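Local coordinates for Per a 4 allergen (Periplaneta americana, PDB 3EBW), which is a major cockroach allergen bound by IgE, with a lipocalin-like beta barrel that probably carries a small hydrophobic ligand, at residues A[42-47]-A[52-57]. Numbering follows the deposited sequence.
Sequences DKYTLD and IQVTSV
Val54 lays its CG2 methyl over the middle of the Tyr44 ring, 3.3 Å from the ring centroid and 15° off the normal, a CH-pi contact. With CG1 between the backbone N and the carbonyl carbon (chi1 73°), CG2 is anti to the N and faces the ring. Ile52 CG2 meets the same ring at its edge, 4.1 Å from Tyr44 CD1, while Tyr18 packs edge-to-face against it. On this side of the sheet Asp42 OD1 also lies 3.5 Å from Ser56 CB.

Strands 40-46 and 52-59 form an antiparallel beta hairpin in the wall of the lipocalin barrel. The side bearing the buried Tyr44, Ile52 and Val54 probably faces the barrel interior, and a bound PE4, probably from the crystallisation liquor, lies about 3 Å from the Asp42 side chain. Lys43 and Thr55 make one hydrogen-bonded pair, with 2.8 Å bonds from Lys43 N to Thr55 O and from Thr55 N to Lys43 O; Thr45 and Gln53 make the next.

On the other, more polar side, Thr55 OG1 is hydrogen-bonded to Thr70 OG1. Asp47 OD2 lies 3.1 Å from Gln53 NE2, too poorly angled for a hydrogen bond, with carboxylate and amide planes 66° apart.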
loop_
_atom_site.group_PDB
_atom_site.type_symbol
_atom_site.label_atom_id
_atom_site.label_comp_id
_atom_site.label_asym_id
_atom_site.label_seq_id
_atom_site.Cartn_x
_atom_site.Cartn_y
_atom_site.Cartn_z
ATOM N N ASP A 42 7.000 -1.599 -18.698
ATOM C CA ASP A 42 8.352 -2.091 -18.961
ATOM C C ASP A 42 8.334 -2.574 -20.419
ATOM O O ASP A 42 7.345 -3.167 -20.871
ATOM C CB ASP A 42 8.708 -3.240 -18.006
ATOM C CG ASP A 42 9.036 -2.760 -16.600
ATOM O OD1 ASP A 42 10.223 -2.534 -16.295
ATOM O OD2 ASP A 42 8.104 -2.603 -15.793
ATOM N N LYS A 43 9.394 -2.275 -21.164
ATOM C CA LYS A 43 9.477 -2.705 -22.560
ATOM C C LYS A 43 10.645 -3.642 -22.733
ATOM O O LYS A 43 11.776 -3.309 -22.337
ATOM C CB LYS A 43 9.661 -1.528 -23.513
ATOM C CG LYS A 43 10.025 -1.971 -24.916
ATOM C CD LYS A 43 9.210 -1.254 -25.987
ATOM C CE LYS A 43 9.676 0.180 -26.230
ATOM N NZ LYS A 43 8.722 0.928 -27.115
ATOM N N TYR A 44 10.363 -4.819 -23.300
ATOM C CA TYR A 44 11.393 -5.831 -23.552
ATOM C C TYR A 44 11.685 -5.910 -25.048
ATOM O O TYR A 44 10.793 -6.054 -25.886
ATOM C CB TYR A 44 10.972 -7.184 -22.995
ATOM C CG TYR A 44 11.001 -7.216 -21.498
ATOM C CD1 TYR A 44 12.104 -7.709 -20.807
ATOM C CD2 TYR A 44 9.897 -6.785 -20.755
ATOM C CE1 TYR A 44 12.100 -7.785 -19.402
ATOM C CE2 TYR A 44 9.885 -6.860 -19.371
ATOM C CZ TYR A 44 10.980 -7.366 -18.706
ATOM O OH TYR A 44 10.920 -7.516 -17.355
ATOM N N THR A 45 12.969 -5.804 -25.344
ATOM C CA THR A 45 13.480 -5.777 -26.695
ATOM C C THR A 45 14.626 -6.753 -26.841
ATOM O O THR A 45 15.524 -6.805 -25.990
ATOM C CB THR A 45 13.977 -4.371 -26.974
ATOM O OG1 THR A 45 12.840 -3.509 -27.095
ATOM C CG2 THR A 45 14.861 -4.319 -28.188
ATOM N N LEU A 46 14.581 -7.539 -27.913
ATOM C CA LEU A 46 15.625 -8.518 -28.208
ATOM C C LEU A 46 16.619 -7.964 -29.240
ATOM O O LEU A 46 16.280 -7.796 -30.402
ATOM C CB LEU A 46 14.987 -9.800 -28.738
ATOM C CG LEU A 46 15.934 -10.749 -29.479
ATOM C CD1 LEU A 46 17.064 -11.278 -28.574
ATOM C CD2 LEU A 46 15.094 -11.885 -30.028
ATOM N N ASP A 47 17.838 -7.661 -28.815
ATOM C CA ASP A 47 18.864 -7.159 -29.731
ATOM C C ASP A 47 19.412 -8.274 -30.618
ATOM O O ASP A 47 19.203 -9.466 -30.346
ATOM C CB ASP A 47 20.014 -6.556 -28.944
ATOM C CG ASP A 47 19.540 -5.605 -27.879
ATOM O OD1 ASP A 47 18.450 -5.014 -28.065
ATOM O OD2 ASP A 47 20.267 -5.444 -26.873
ATOM N N ILE A 52 18.595 -9.636 -24.342
ATOM C CA ILE A 52 17.238 -9.146 -24.157
ATOM C C ILE A 52 17.386 -7.871 -23.337
ATOM O O ILE A 52 17.963 -7.844 -22.241
ATOM C CB ILE A 52 16.336 -10.117 -23.416
ATOM C CG1 ILE A 52 16.110 -11.360 -24.275
ATOM C CG2 ILE A 52 15.001 -9.429 -23.108
ATOM C CD1 ILE A 52 15.016 -12.232 -23.761
ATOM N N GLN A 53 16.874 -6.798 -23.890
ATOM C CA GLN A 53 17.013 -5.522 -23.248
ATOM C C GLN A 53 15.695 -5.087 -22.620
ATOM O O GLN A 53 14.606 -5.305 -23.188
ATOM C CB GLN A 53 17.452 -4.533 -24.306
ATOM C CG GLN A 53 18.424 -3.521 -23.851
ATOM C CD GLN A 53 18.986 -2.794 -25.028
ATOM O OE1 GLN A 53 18.239 -2.219 -25.829
ATOM N NE2 GLN A 53 20.314 -2.826 -25.166
ATOM N N VAL A 54 15.778 -4.488 -21.439
ATOM C CA VAL A 54 14.553 -4.020 -20.818
ATOM C C VAL A 54 14.600 -2.545 -20.426
ATOM O O VAL A 54 15.567 -2.058 -19.842
ATOM C CB VAL A 54 14.164 -4.880 -19.606
ATOM C CG1 VAL A 54 15.075 -4.601 -18.436
ATOM C CG2 VAL A 54 12.711 -4.632 -19.272
ATOM N N THR A 55 13.553 -1.831 -20.821
ATOM C CA THR A 55 13.447 -0.427 -20.481
ATOM C C THR A 55 12.225 -0.154 -19.640
ATOM O O THR A 55 11.099 -0.426 -20.037
ATOM C CB THR A 55 13.385 0.487 -21.716
ATOM O OG1 THR A 55 14.720 0.773 -22.160
ATOM C CG2 THR A 55 12.688 1.801 -21.368
ATOM N N SER A 56 12.487 0.401 -18.468
ATOM C CA SER A 56 11.447 0.779 -17.531
ATOM C C SER A 56 11.109 2.257 -17.736
ATOM O O SER A 56 11.994 3.125 -17.715
ATOM C CB SER A 56 11.931 0.570 -16.113
ATOM O OG SER A 56 11.080 1.260 -15.241
ATOM N N VAL A 57 9.833 2.538 -17.957
ATOM C CA VAL A 57 9.405 3.908 -18.152
ATOM C C VAL A 57 8.311 4.211 -17.139
ATOM O O VAL A 57 7.317 3.479 -17.054
ATOM C CB VAL A 57 8.868 4.134 -19.609
ATOM C CG1 VAL A 57 7.843 5.263 -19.647
ATOM C CG2 VAL A 57 10.007 4.492 -20.524
#